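Local coordinates for putative PAS/PAC sensor protein (Nakamurella multipartita DSM 44233, PDB 6HMJ) that senses blue light through a flavin mononucleotide chromophore in a light-oxygen-voltage domain and mediates RNA binding and translational regulation, at residues Met147-Val152 with Leu190-Arg195; Ser137-Ala142 with Asp174-Met179; Ala50-Asp55 with Val76-Leu81; Ala10-Phe15 with Thr107-Asp112; Arg240-Ala245 with Leu261-Pro266. All coordinates share one frame; numbering follows the deposited sequence.

Contact 1. Residues Met147-Val152 with Leu190-Arg195; sequences MAAFDV and LPLRRR. With GOL (glycerol), chain F.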
# COMPACT_ATOMS: atom_id res chain seq x y z
N MET A 147 -0.90 3.77 7.90
CA MET A 147 -1.86 4.70 8.48
C MET A 147 -3.06 3.97 9.07
O MET A 147 -3.43 4.17 10.23
CB MET A 147 -2.33 5.69 7.41
CG MET A 147 -1.36 6.83 7.13
SD MET A 147 -1.99 7.96 5.88
CE MET A 147 -3.40 8.67 6.72
N ALA A 148 -3.70 3.10 8.27
CA ALA A 148 -4.93 2.45 8.71
C ALA A 148 -4.66 1.22 9.56
O ALA A 148 -5.43 0.94 10.48
CB ALA A 148 -5.78 2.09 7.49
N ALA A 149 -3.59 0.48 9.28
CA ALA A 149 -3.29 -0.73 10.05
C ALA A 149 -3.10 -0.40 11.52
O ALA A 149 -3.64 -1.09 12.40
CB ALA A 149 -2.05 -1.42 9.48
N PHE A 150 -2.32 0.64 11.82
CA PHE A 150 -2.08 1.07 13.18
C PHE A 150 -2.89 2.30 13.57
O PHE A 150 -2.71 2.82 14.68
CB PHE A 150 -0.59 1.38 13.39
CG PHE A 150 0.32 0.20 13.16
CD1 PHE A 150 0.41 -0.82 14.09
CD2 PHE A 150 1.10 0.12 12.01
CE1 PHE A 150 1.25 -1.89 13.88
CE2 PHE A 150 1.94 -0.96 11.80
CZ PHE A 150 2.01 -1.96 12.74
N ASP A 151 -3.78 2.77 12.70
CA ASP A 151 -4.60 3.95 12.96
C ASP A 151 -3.75 5.13 13.43
O ASP A 151 -3.89 5.63 14.55
CB ASP A 151 -5.70 3.63 13.97
CG ASP A 151 -6.69 4.77 14.14
OD1 ASP A 151 -7.24 5.25 13.12
OD2 ASP A 151 -6.93 5.19 15.29
N VAL A 152 -2.85 5.57 12.55
CA VAL A 152 -2.02 6.74 12.77
C VAL A 152 -2.14 7.64 11.55
O VAL A 152 -2.53 7.19 10.46
CB VAL A 152 -0.55 6.39 13.05
CG1 VAL A 152 -0.43 5.52 14.30
CG2 VAL A 152 0.07 5.68 11.85
N LEU A 190 -3.39 -14.36 11.11
CA LEU A 190 -2.87 -13.39 12.07
C LEU A 190 -3.66 -12.09 11.97
O LEU A 190 -3.86 -11.57 10.86
CB LEU A 190 -1.39 -13.13 11.80
CG LEU A 190 -0.39 -13.94 12.62
CD1 LEU A 190 -0.55 -15.43 12.44
CD2 LEU A 190 1.01 -13.52 12.20
N PRO A 191 -4.11 -11.52 13.09
CA PRO A 191 -4.70 -10.18 13.03
C PRO A 191 -3.69 -9.19 12.47
O PRO A 191 -2.47 -9.36 12.60
CB PRO A 191 -5.06 -9.88 14.49
CG PRO A 191 -4.21 -10.79 15.30
CD PRO A 191 -4.00 -12.02 14.47
N LEU A 192 -4.21 -8.13 11.84
CA LEU A 192 -3.40 -7.34 10.91
C LEU A 192 -2.15 -6.76 11.57
O LEU A 192 -1.05 -6.85 11.01
CB LEU A 192 -4.26 -6.22 10.32
CG LEU A 192 -3.54 -5.26 9.36
CD1 LEU A 192 -2.85 -6.03 8.24
CD2 LEU A 192 -4.52 -4.25 8.79
N ARG A 193 -2.29 -6.16 12.75
CA ARG A 193 -1.15 -5.47 13.35
C ARG A 193 -0.04 -6.45 13.72
O ARG A 193 1.14 -6.18 13.49
CB ARG A 193 -1.59 -4.67 14.57
CG ARG A 193 -2.54 -3.55 14.21
CD ARG A 193 -3.08 -2.83 15.43
NE ARG A 193 -4.01 -1.78 15.04
CZ ARG A 193 -4.77 -1.10 15.90
NH1 ARG A 193 -4.71 -1.36 17.20
NH2 ARG A 193 -5.58 -0.16 15.45
N ARG A 194 -0.41 -7.60 14.31
CA ARG A 194 0.57 -8.66 14.53
C ARG A 194 1.18 -9.10 13.21
O ARG A 194 2.40 -9.26 13.09
CB ARG A 194 -0.10 -9.84 15.24
CG ARG A 194 0.74 -11.10 15.40
CD ARG A 194 1.76 -10.98 16.52
NE ARG A 194 2.43 -12.25 16.78
CZ ARG A 194 1.85 -13.28 17.40
NH1 ARG A 194 0.60 -13.19 17.83
NH2 ARG A 194 2.53 -14.40 17.60
N ARG A 195 0.33 -9.28 12.19
CA ARG A 195 0.80 -9.71 10.88
C ARG A 195 1.83 -8.74 10.31
O ARG A 195 2.90 -9.16 9.83
CB ARG A 195 -0.40 -9.84 9.94
CG ARG A 195 -0.17 -10.67 8.71
CD ARG A 195 -1.36 -10.53 7.77
NE ARG A 195 -2.62 -10.61 8.49
CZ ARG A 195 -3.77 -10.07 8.09
NH1 ARG A 195 -3.83 -9.38 6.95
NH2 ARG A 195 -4.86 -10.21 8.83
C1 GOL F . -7.64 -0.77 12.38
O1 GOL F . -6.44 -0.13 12.67
C2 GOL F . -7.29 -2.02 11.54
O2 GOL F . -6.64 -3.00 12.28
C3 GOL F . -8.65 -2.51 10.98
O3 GOL F . -8.39 -3.70 10.29
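R193 runs its side chain, extended from CG to NE, along the end of helix 114-149, and R193 NE donates to A149 O at 2.8 Å. The bond is nearly straight (161° at the hydrogen) and lies in both the carbonyl and the guanidinium plane. This is the tight part of the contact. R193 CG sits 4.0 Å from F150 CD1, the two side chains running antiparallel past one another, with ring and guanidinium planes 24° apart. Alongside, L192 CD2 packs on A149 CB at 3.8 Å, and L196 of helix 192-202 covers A149 and F150.

Toward D151 the fit is looser. D151 CB comes no nearer than 4.1 Å to R193 NH2, and the carboxylate leads off to a salt bridge with R195 of the second subunit. R193 NH2 donates instead to O1 of a glycerol, probably from the crystallisation liquor, at 2.9 Å; R193 of the second subunit holds the same molecule. R356 of helix 351-372 hydrogen-bonds to F150 O and D151 O. D151, with positive phi, is the C-prime residue of a Schellman motif, V152 N bonding to M147 O at 2.8 Å and D151 N more weakly to A148 O, which ends the long helix of the ANTAR region.

Contact 2. Residues Ser137-Ala142 with Asp174-Met179; sequences SEIDQA and DLATGM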
# COMPACT_ATOMS: atom_id res chain seq x y z
N SER A 137 4.56 5.68 -5.90
CA SER A 137 3.27 5.02 -5.71
C SER A 137 3.35 3.92 -4.65
O SER A 137 2.41 3.73 -3.87
CB SER A 137 2.77 4.44 -7.03
OG SER A 137 3.66 3.44 -7.50
N GLU A 138 4.47 3.20 -4.60
CA GLU A 138 4.60 2.14 -3.60
C GLU A 138 4.79 2.73 -2.20
O GLU A 138 4.22 2.23 -1.23
CB GLU A 138 5.76 1.21 -3.95
CG GLU A 138 5.42 0.21 -5.04
CD GLU A 138 6.49 -0.84 -5.20
OE1 GLU A 138 7.69 -0.49 -5.13
OE2 GLU A 138 6.14 -2.03 -5.40
N ILE A 139 5.59 3.79 -2.09
CA ILE A 139 5.72 4.47 -0.80
C ILE A 139 4.37 5.01 -0.35
O ILE A 139 4.00 4.90 0.82
CB ILE A 139 6.78 5.58 -0.89
CG1 ILE A 139 8.17 4.96 -1.10
CG2 ILE A 139 6.75 6.44 0.38
CD1 ILE A 139 9.30 5.97 -1.20
N ASP A 140 3.61 5.60 -1.28
CA ASP A 140 2.29 6.10 -0.94
C ASP A 140 1.36 4.98 -0.49
O ASP A 140 0.58 5.14 0.45
CB ASP A 140 1.69 6.85 -2.13
CG ASP A 140 2.35 8.20 -2.37
OD1 ASP A 140 2.97 8.72 -1.42
OD2 ASP A 140 2.24 8.73 -3.49
N GLN A 141 1.43 3.82 -1.16
CA GLN A 141 0.61 2.69 -0.76
C GLN A 141 1.02 2.19 0.62
O GLN A 141 0.17 1.95 1.49
CB GLN A 141 0.72 1.56 -1.79
CG GLN A 141 -0.14 0.35 -1.48
CD GLN A 141 -0.10 -0.69 -2.58
OE1 GLN A 141 0.46 -0.46 -3.65
NE2 GLN A 141 -0.68 -1.85 -2.32
N ALA A 142 2.33 2.02 0.84
CA ALA A 142 2.81 1.58 2.15
C ALA A 142 2.47 2.60 3.22
O ALA A 142 2.12 2.24 4.35
CB ALA A 142 4.31 1.32 2.10
N ASP A 174 12.94 0.62 -0.73
CA ASP A 174 13.10 -0.82 -0.62
C ASP A 174 12.26 -1.38 0.52
O ASP A 174 11.64 -2.44 0.38
CB ASP A 174 14.57 -1.18 -0.42
CG ASP A 174 15.43 -0.78 -1.59
OD1 ASP A 174 14.93 -0.81 -2.73
OD2 ASP A 174 16.61 -0.44 -1.36
N LEU A 175 12.22 -0.68 1.65
CA LEU A 175 11.36 -1.08 2.75
C LEU A 175 9.90 -1.13 2.30
O LEU A 175 9.19 -2.11 2.55
CB LEU A 175 11.51 -0.12 3.93
CG LEU A 175 10.70 -0.48 5.17
CD1 LEU A 175 11.44 -1.52 6.01
CD2 LEU A 175 10.36 0.75 5.99
N ALA A 176 9.44 -0.07 1.63
CA ALA A 176 8.06 -0.01 1.18
C ALA A 176 7.70 -1.21 0.32
O ALA A 176 6.67 -1.86 0.53
CB ALA A 176 7.82 1.29 0.41
N THR A 177 8.55 -1.54 -0.66
CA THR A 177 8.29 -2.70 -1.50
C THR A 177 8.29 -3.99 -0.68
O THR A 177 7.44 -4.86 -0.87
CB THR A 177 9.32 -2.79 -2.62
OG1 THR A 177 9.13 -1.70 -3.53
CG2 THR A 177 9.19 -4.11 -3.37
N GLY A 178 9.25 -4.12 0.25
CA GLY A 178 9.31 -5.31 1.07
C GLY A 178 8.09 -5.47 1.95
O GLY A 178 7.60 -6.59 2.16
N MET A 179 7.58 -4.36 2.49
CA MET A 179 6.41 -4.43 3.36
C MET A 179 5.17 -4.85 2.59
O MET A 179 4.34 -5.61 3.09
CB MET A 179 6.18 -3.08 4.04
CG MET A 179 5.11 -3.10 5.11
SD MET A 179 4.51 -1.45 5.52
CE MET A 179 3.26 -1.26 4.25
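A176 meets helix 114-149 through its CB, which fits between two side chains one turn apart: A142 CB at 3.9 Å and I139 CG1 at 4.0 Å. The M179 side chain comes in on the A142 end, its CE lying 3.5 Å from A142 CB. M179 CG is anti to the backbone N (chi1 -172°) and the chain bends at chi3, which brings the terminal methyl back over the alanine. At the other, partly exposed end the E138 side chain, extended beyond CG, reaches across the T177 side chain, with E138 OE1 2.5 Å from T177 OG1.

With the small side chains of A142 and A176 near its middle, the contact lets the backbones come close: I139 CA and A176 CA are 5.4 Å apart, and the axes of the two segments approach to 8.6 Å, crossing at 60°. Both segments belong to the ANTAR domain, a helical module associated with RNA binding, and the arrangement is a helix-helix crossing within its bundle.

Further out, T177 OG1 has a weak hydrogen bond to R173 O, one turn back on its own helix. L161 of helix 154-167 touches both A142 and L175, bringing a third helix against the pair. M179 is backed by I145 and V146 of the long helix and by L196 and F200 of helix 192-202. On a different side of helix 114-149, D140 packs on D140 of the second subunit, and Q141 on M147 of that subunit.

Contact 3. Residues Ala50-Asp55 with Val76-Leu81; sequences AHLHPD and VNHLLL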
# COMPACT_ATOMS: atom_id res chain seq x y z
N ALA A 50 30.73 29.84 -43.80
CA ALA A 50 30.43 31.02 -42.99
C ALA A 50 29.42 30.71 -41.89
O ALA A 50 29.35 31.46 -40.91
CB ALA A 50 29.90 32.14 -43.89
N HIS A 51 28.63 29.65 -42.03
CA HIS A 51 27.70 29.23 -40.99
C HIS A 51 28.25 28.11 -40.11
O HIS A 51 27.55 27.65 -39.21
CB HIS A 51 26.37 28.78 -41.61
CG HIS A 51 25.62 29.89 -42.28
ND1 HIS A 51 25.63 30.07 -43.65
CD2 HIS A 51 24.84 30.87 -41.78
CE1 HIS A 51 24.89 31.11 -43.96
NE2 HIS A 51 24.40 31.62 -42.84
N LEU A 52 29.48 27.66 -40.36
CA LEU A 52 30.16 26.76 -39.44
C LEU A 52 31.01 27.56 -38.46
O LEU A 52 31.34 28.73 -38.70
CB LEU A 52 31.05 25.76 -40.19
CG LEU A 52 30.38 24.56 -40.86
CD1 LEU A 52 29.31 24.96 -41.85
CD2 LEU A 52 31.43 23.70 -41.53
N HIS A 53 31.36 26.93 -37.36
CA HIS A 53 32.22 27.60 -36.40
C HIS A 53 33.65 27.64 -36.92
O HIS A 53 34.11 26.68 -37.55
CB HIS A 53 32.17 26.88 -35.05
CG HIS A 53 32.84 27.64 -33.94
ND1 HIS A 53 34.16 27.46 -33.60
CD2 HIS A 53 32.36 28.60 -33.11
CE1 HIS A 53 34.47 28.26 -32.60
NE2 HIS A 53 33.40 28.97 -32.28
N PRO A 54 34.38 28.75 -36.70
CA PRO A 54 35.77 28.84 -37.17
C PRO A 54 36.57 27.56 -36.96
O PRO A 54 37.39 27.19 -37.81
CB PRO A 54 36.33 30.00 -36.34
CG PRO A 54 35.16 30.91 -36.17
CD PRO A 54 33.92 30.03 -36.12
N ASP A 55 36.34 26.88 -35.84
CA ASP A 55 37.13 25.70 -35.50
C ASP A 55 36.77 24.49 -36.36
O ASP A 55 37.58 23.56 -36.46
CB ASP A 55 36.95 25.36 -34.02
CG ASP A 55 37.29 26.53 -33.11
OD1 ASP A 55 38.04 27.42 -33.55
OD2 ASP A 55 36.80 26.55 -31.96
N VAL A 76 31.91 14.67 -41.03
CA VAL A 76 32.53 15.74 -40.26
C VAL A 76 31.51 16.27 -39.26
O VAL A 76 30.44 16.74 -39.66
CB VAL A 76 33.05 16.88 -41.16
CG1 VAL A 76 33.53 18.05 -40.31
CG2 VAL A 76 34.18 16.37 -42.05
N ASN A 77 31.85 16.21 -37.98
CA ASN A 77 31.03 16.80 -36.93
C ASN A 77 31.39 18.27 -36.77
O ASN A 77 32.57 18.63 -36.76
CB ASN A 77 31.23 16.06 -35.61
CG ASN A 77 30.82 14.60 -35.68
OD1 ASN A 77 30.04 14.21 -36.55
ND2 ASN A 77 31.34 13.80 -34.76
N HIS A 78 30.37 19.11 -36.62
CA HIS A 78 30.58 20.55 -36.56
C HIS A 78 29.34 21.21 -35.97
O HIS A 78 28.40 20.54 -35.54
CB HIS A 78 30.88 21.12 -37.95
CG HIS A 78 29.75 20.96 -38.92
ND1 HIS A 78 28.72 21.87 -39.01
CD2 HIS A 78 29.48 20.00 -39.83
CE1 HIS A 78 27.87 21.48 -39.94
NE2 HIS A 78 28.30 20.34 -40.46
N LEU A 79 29.35 22.54 -35.95
CA LEU A 79 28.23 23.34 -35.48
C LEU A 79 27.62 24.12 -36.64
O LEU A 79 28.16 24.19 -37.75
CB LEU A 79 28.68 24.32 -34.39
CG LEU A 79 29.37 23.76 -33.15
CD1 LEU A 79 29.72 24.89 -32.20
CD2 LEU A 79 28.49 22.74 -32.46
N LEU A 80 26.45 24.71 -36.38
CA LEU A 80 25.81 25.64 -37.30
C LEU A 80 25.54 26.93 -36.53
O LEU A 80 24.88 26.90 -35.49
CB LEU A 80 24.52 25.07 -37.88
CG LEU A 80 24.67 23.93 -38.89
CD1 LEU A 80 23.31 23.42 -39.33
CD2 LEU A 80 25.49 24.36 -40.10
N LEU A 81 26.06 28.04 -37.03
CA LEU A 81 25.92 29.33 -36.36
C LEU A 81 24.55 29.94 -36.62
O LEU A 81 24.09 30.00 -37.76
CB LEU A 81 27.03 30.28 -36.81
CG LEU A 81 28.43 29.68 -36.68
CD1 LEU A 81 29.48 30.62 -37.24
CD2 LEU A 81 28.75 29.31 -35.23
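L52 lays its CD2 methyl over one face of the H78 ring, 4.2 Å from the centroid and 17° off the normal, a CH-pi contact in which the two side chains run obliquely to each other. With chi1 at 64°, H78 CG sits between the backbone N and the carbonyl carbon, and the ring turns a face to L52. Its rotation is held from its own strand: H78 ND1 donates to L79 O at 2.7 Å with the acceptor in the ring plane, while NE2 is bonded to T92 OG1. L80 CD2 stands at the edge of the same ring and also meets L52 CD1, at 4.2 Å.

The L81 side chain lies across the backbone of the loop, its CD2 at the edge of the H53 ring and 4.0 Å from H53 CA. Its backbone makes the one clear hydrogen bond between the segments, L81 N to H51 O at 2.7 Å. H53 itself is an N-cap, its ND1 accepting from D55 N at 3.2 Å.

The arrangement sets the loop leading into helix 54-70 against strand 74-82, an outermost strand of the N-terminal PAS sheet; D56 ties the helix's first turn to L79 N. W60 meets H78 edge-to-face and covers L52, strand 85-97 pairs with strand 74-82, and L34 and V33 of helix 28-34 reach H51 and L80.

Contact 4. Residues Ala10-Phe15 with Thr107-Asp112; sequences ASFGSF and TGVITD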
# COMPACT_ATOMS: atom_id res chain seq x y z
N ALA A 10 13.64 15.60 -38.73
CA ALA A 10 14.96 15.63 -39.36
C ALA A 10 15.07 16.81 -40.33
O ALA A 10 14.45 16.81 -41.39
CB ALA A 10 15.22 14.32 -40.09
N SER A 11 15.86 17.81 -39.95
CA SER A 11 16.07 19.00 -40.77
C SER A 11 17.47 18.91 -41.37
O SER A 11 18.47 19.00 -40.65
CB SER A 11 15.91 20.28 -39.95
OG SER A 11 16.04 21.43 -40.76
N PHE A 12 17.54 18.75 -42.69
CA PHE A 12 18.81 18.57 -43.37
C PHE A 12 18.73 19.19 -44.75
O PHE A 12 17.65 19.42 -45.30
CB PHE A 12 19.17 17.08 -43.48
CG PHE A 12 18.23 16.30 -44.35
CD1 PHE A 12 17.05 15.79 -43.83
CD2 PHE A 12 18.52 16.07 -45.68
CE1 PHE A 12 16.18 15.07 -44.63
CE2 PHE A 12 17.65 15.35 -46.48
CZ PHE A 12 16.49 14.85 -45.95
N GLY A 13 19.91 19.48 -45.31
CA GLY A 13 20.01 19.98 -46.66
C GLY A 13 21.17 19.33 -47.37
O GLY A 13 22.06 18.75 -46.75
N SER A 14 21.15 19.43 -48.70
CA SER A 14 22.11 18.73 -49.53
C SER A 14 22.74 19.69 -50.53
O SER A 14 22.20 20.76 -50.83
CB SER A 14 21.45 17.57 -50.29
OG SER A 14 20.35 18.03 -51.06
N PHE A 15 23.90 19.29 -51.04
CA PHE A 15 24.53 20.00 -52.15
C PHE A 15 25.29 19.01 -53.01
O PHE A 15 25.62 17.90 -52.58
CB PHE A 15 25.47 21.12 -51.66
CG PHE A 15 26.68 20.63 -50.90
CD1 PHE A 15 27.73 20.00 -51.56
CD2 PHE A 15 26.79 20.85 -49.54
CE1 PHE A 15 28.84 19.57 -50.87
CE2 PHE A 15 27.91 20.41 -48.84
CZ PHE A 15 28.93 19.78 -49.51
N THR A 107 28.49 14.64 -53.36
CA THR A 107 27.20 14.95 -52.77
C THR A 107 27.38 15.14 -51.27
O THR A 107 27.94 14.27 -50.59
CB THR A 107 26.19 13.84 -53.04
OG1 THR A 107 26.14 13.56 -54.45
CG2 THR A 107 24.80 14.26 -52.57
N GLY A 108 26.91 16.27 -50.76
CA GLY A 108 26.98 16.58 -49.34
C GLY A 108 25.59 16.61 -48.74
O GLY A 108 24.62 16.98 -49.41
N VAL A 109 25.49 16.19 -47.48
CA VAL A 109 24.25 16.24 -46.73
C VAL A 109 24.58 16.86 -45.38
O VAL A 109 25.30 16.26 -44.58
CB VAL A 109 23.62 14.85 -46.55
CG1 VAL A 109 22.36 14.94 -45.71
CG2 VAL A 109 23.33 14.21 -47.89
N ILE A 110 24.06 18.06 -45.14
CA ILE A 110 24.27 18.77 -43.88
C ILE A 110 23.02 18.58 -43.04
O ILE A 110 21.92 18.98 -43.44
CB ILE A 110 24.57 20.26 -44.12
CG1 ILE A 110 25.73 20.40 -45.11
CG2 ILE A 110 24.88 20.95 -42.81
CD1 ILE A 110 26.10 21.83 -45.43
N THR A 111 23.19 17.99 -41.86
CA THR A 111 22.08 17.64 -40.99
C THR A 111 22.17 18.45 -39.70
O THR A 111 23.25 18.57 -39.12
CB THR A 111 22.07 16.14 -40.67
OG1 THR A 111 22.20 15.39 -41.88
CG2 THR A 111 20.79 15.75 -39.96
N ASP A 112 21.03 19.00 -39.28
CA ASP A 112 20.94 19.73 -38.02
C ASP A 112 20.50 18.74 -36.95
O ASP A 112 19.37 18.25 -36.97
CB ASP A 112 19.95 20.89 -38.14
CG ASP A 112 19.78 21.65 -36.84
OD1 ASP A 112 20.43 21.30 -35.84
OD2 ASP A 112 18.98 22.61 -36.82
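F15 packs its ring flat on the backbone of G108. The CB points to the face of the sheet shared with I110, and chi1 of 65° sets CG between the backbone N and the carbonyl carbon, turning the ring across to the neighbouring strand. Going outward, F15 CD1 comes 3.9 Å from G108 N. F15 CE1 and F15 CZ, on the same rim and at the tip, each lie 3.8 Å from G108 CA. On the returning rim F15 CE2 is 4.1 Å from I110 CD1, which stands at the ring's edge. The G108 CA lies 14° off the ring normal, a CH-pi contact over the face; a glycine, with no side chain of its own, lets the ring come down on the main chain.

Backbone bonds fix this register: F15 and G108 form an antiparallel hydrogen-bonded pair, F15 N to G108 O and G108 N to F15 O, and G13 pairs likewise with I110, I110 N reaching G13 O at 2.7 Å. F12 and S14 stand opposite T111 and V109 in the non-hydrogen-bonded pairs. On that face F12 CD2 meets V109 CG1 at 4.0 Å, the two side chains pointing the same way, and packing from the second subunit arrives there too, V75 on F12 and M91 on T111.

This is the pairing of the first and last strands in the antiparallel sheet of a PAS domain, order 2-1-5-4-3. Strand 24-26 flanks strand 11-18, its F24 ring meeting F15; strand 85-97 flanks strand 105-112; and L30 of helix 28-34 covers F15 and I110.

Contact 5. Residues Arg240-Ala245 with Leu261-Pro266; sequences RAAHDA and LVYANP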
# COMPACT_ATOMS: atom_id res chain seq x y z
N ARG A 240 -24.57 -19.20 35.50
CA ARG A 240 -24.82 -19.18 34.06
C ARG A 240 -24.17 -17.97 33.40
O ARG A 240 -23.64 -18.08 32.29
CB ARG A 240 -26.33 -19.18 33.81
CG ARG A 240 -26.69 -19.28 32.34
CD ARG A 240 -26.22 -20.56 31.71
NE ARG A 240 -26.92 -20.81 30.45
CZ ARG A 240 -26.72 -21.88 29.68
NH1 ARG A 240 -25.84 -22.81 30.04
NH2 ARG A 240 -27.41 -22.01 28.55
N ALA A 241 -24.20 -16.82 34.07
CA ALA A 241 -23.64 -15.60 33.48
C ALA A 241 -22.15 -15.76 33.22
O ALA A 241 -21.67 -15.55 32.10
CB ALA A 241 -23.90 -14.41 34.40
N ALA A 242 -21.39 -16.14 34.25
CA ALA A 242 -19.96 -16.34 34.07
C ALA A 242 -19.66 -17.43 33.05
O ALA A 242 -18.63 -17.37 32.36
CB ALA A 242 -19.31 -16.69 35.41
N HIS A 243 -20.55 -18.41 32.91
CA HIS A 243 -20.30 -19.50 31.97
C HIS A 243 -20.39 -19.03 30.52
O HIS A 243 -19.57 -19.42 29.69
CB HIS A 243 -21.29 -20.63 32.23
CG HIS A 243 -20.95 -21.90 31.51
ND1 HIS A 243 -19.95 -22.75 31.92
CD2 HIS A 243 -21.50 -22.48 30.41
CE1 HIS A 243 -19.88 -23.78 31.11
NE2 HIS A 243 -20.81 -23.64 30.18
N ASP A 244 -21.38 -18.19 30.21
CA ASP A 244 -21.64 -17.78 28.83
C ASP A 244 -20.96 -16.47 28.45
O ASP A 244 -20.97 -16.11 27.27
CB ASP A 244 -23.14 -17.66 28.60
CG ASP A 244 -23.85 -19.00 28.68
OD1 ASP A 244 -23.15 -20.03 28.82
OD2 ASP A 244 -25.09 -19.03 28.61
N ALA A 245 -20.37 -15.75 29.40
CA ALA A 245 -19.71 -14.49 29.09
C ALA A 245 -18.61 -14.72 28.06
O ALA A 245 -17.89 -15.72 28.12
CB ALA A 245 -19.14 -13.85 30.35
N LEU A 261 -6.10 -22.74 40.75
CA LEU A 261 -7.31 -22.38 40.03
C LEU A 261 -8.45 -23.27 40.50
O LEU A 261 -8.31 -24.49 40.57
CB LEU A 261 -7.11 -22.55 38.52
CG LEU A 261 -6.55 -21.39 37.70
CD1 LEU A 261 -6.45 -21.82 36.24
CD2 LEU A 261 -7.41 -20.15 37.82
N VAL A 262 -9.59 -22.65 40.81
CA VAL A 262 -10.79 -23.38 41.19
C VAL A 262 -11.96 -23.12 40.25
O VAL A 262 -13.00 -23.78 40.39
CB VAL A 262 -11.20 -23.07 42.65
CG1 VAL A 262 -10.11 -23.52 43.61
CG2 VAL A 262 -11.48 -21.59 42.83
N TYR A 263 -11.83 -22.20 39.30
CA TYR A 263 -12.84 -22.00 38.27
C TYR A 263 -12.21 -21.40 37.03
O TYR A 263 -11.29 -20.59 37.11
CB TYR A 263 -13.98 -21.10 38.75
CG TYR A 263 -14.98 -20.83 37.65
CD1 TYR A 263 -15.94 -21.78 37.30
CD2 TYR A 263 -14.96 -19.64 36.93
CE1 TYR A 263 -16.84 -21.55 36.29
CE2 TYR A 263 -15.87 -19.40 35.92
CZ TYR A 263 -16.80 -20.36 35.60
OH TYR A 263 -17.71 -20.11 34.59
N ALA A 264 -12.74 -21.80 35.87
CA ALA A 264 -12.32 -21.23 34.59
C ALA A 264 -13.44 -21.47 33.58
O ALA A 264 -13.85 -22.62 33.38
CB ALA A 264 -11.01 -21.85 34.11
N ASN A 265 -13.93 -20.41 32.96
CA ASN A 265 -15.07 -20.50 32.05
C ASN A 265 -14.60 -20.81 30.64
O ASN A 265 -13.42 -20.72 30.32
CB ASN A 265 -15.86 -19.19 32.10
CG ASN A 265 -15.10 -18.02 31.50
OD1 ASN A 265 -13.92 -18.13 31.18
ND2 ASN A 265 -15.78 -16.89 31.35
N PRO A 266 -15.53 -21.20 29.76
CA PRO A 266 -15.12 -21.59 28.40
C PRO A 266 -14.39 -20.49 27.63
O PRO A 266 -13.53 -20.80 26.80
CB PRO A 266 -16.45 -21.96 27.72
CG PRO A 266 -17.35 -22.33 28.85
CD PRO A 266 -16.96 -21.44 29.99
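In the flavin-binding PAS domain, the light-oxygen-voltage module of this receptor, N265 ties the end of helix 234-244 to the turn that follows strand 261-264. N265 ND2 donates to A242 O at 3.1 Å, almost straight (162°) and with the acceptor in the amide plane. The amide is gripped from several sides: ND2 also bonds V247 O, while OD1 accepts from I249 N and, as the N-cap of helix 266-272, from F268 N. With chi1 at 68°, the amide folds back beside its own backbone, and these bonds would hold it flat and fixed. Its side chain lies about 6 Å from that of Q347, one of the FMN-binding residues.

The P266 and H243 side chains cross at about a right angle, P266 CG sitting over one face of the imidazole, 4.0 Å from the centroid, and P266 CD is 3.3 Å from H243 O. Y263 OH stands at the edge of the same imidazole and 3.9 Å from A242 CB, so the tyrosine end rests against the last helical turn.

Strand 261-264 is outermost, within this chain, in the antiparallel sheet of the domain. It pairs with strand 250-253 through a classic beta bulge, two residues, V262 and Y263, standing against the single V251. I249 also touches A242, and the second subunit adds I229, packed on V262 and Y263, and S331, hydrogen-bonded to D244.

How the contacts relate
From the N terminus, contact 4 opens first and closes the widest loop, in the N-terminal PAS domain, joining strand 11-18 to strand 105-112; contact 3 opens and closes within that span, bringing the approach to helix 54-70 onto strand 74-82 of the same sheet. Strand 105-112 then leads into the long helix 114-149. There contacts 2 and 1 alternate along the chain and so cross: helix 114-149 is pinned first to helix 172-185 and, near its end, to helix 192-202. Contact 5 follows in series as a short loop in the flavin-binding domain, its centre about 97 Å from that of contact 3. All five lie within reach of the second subunit.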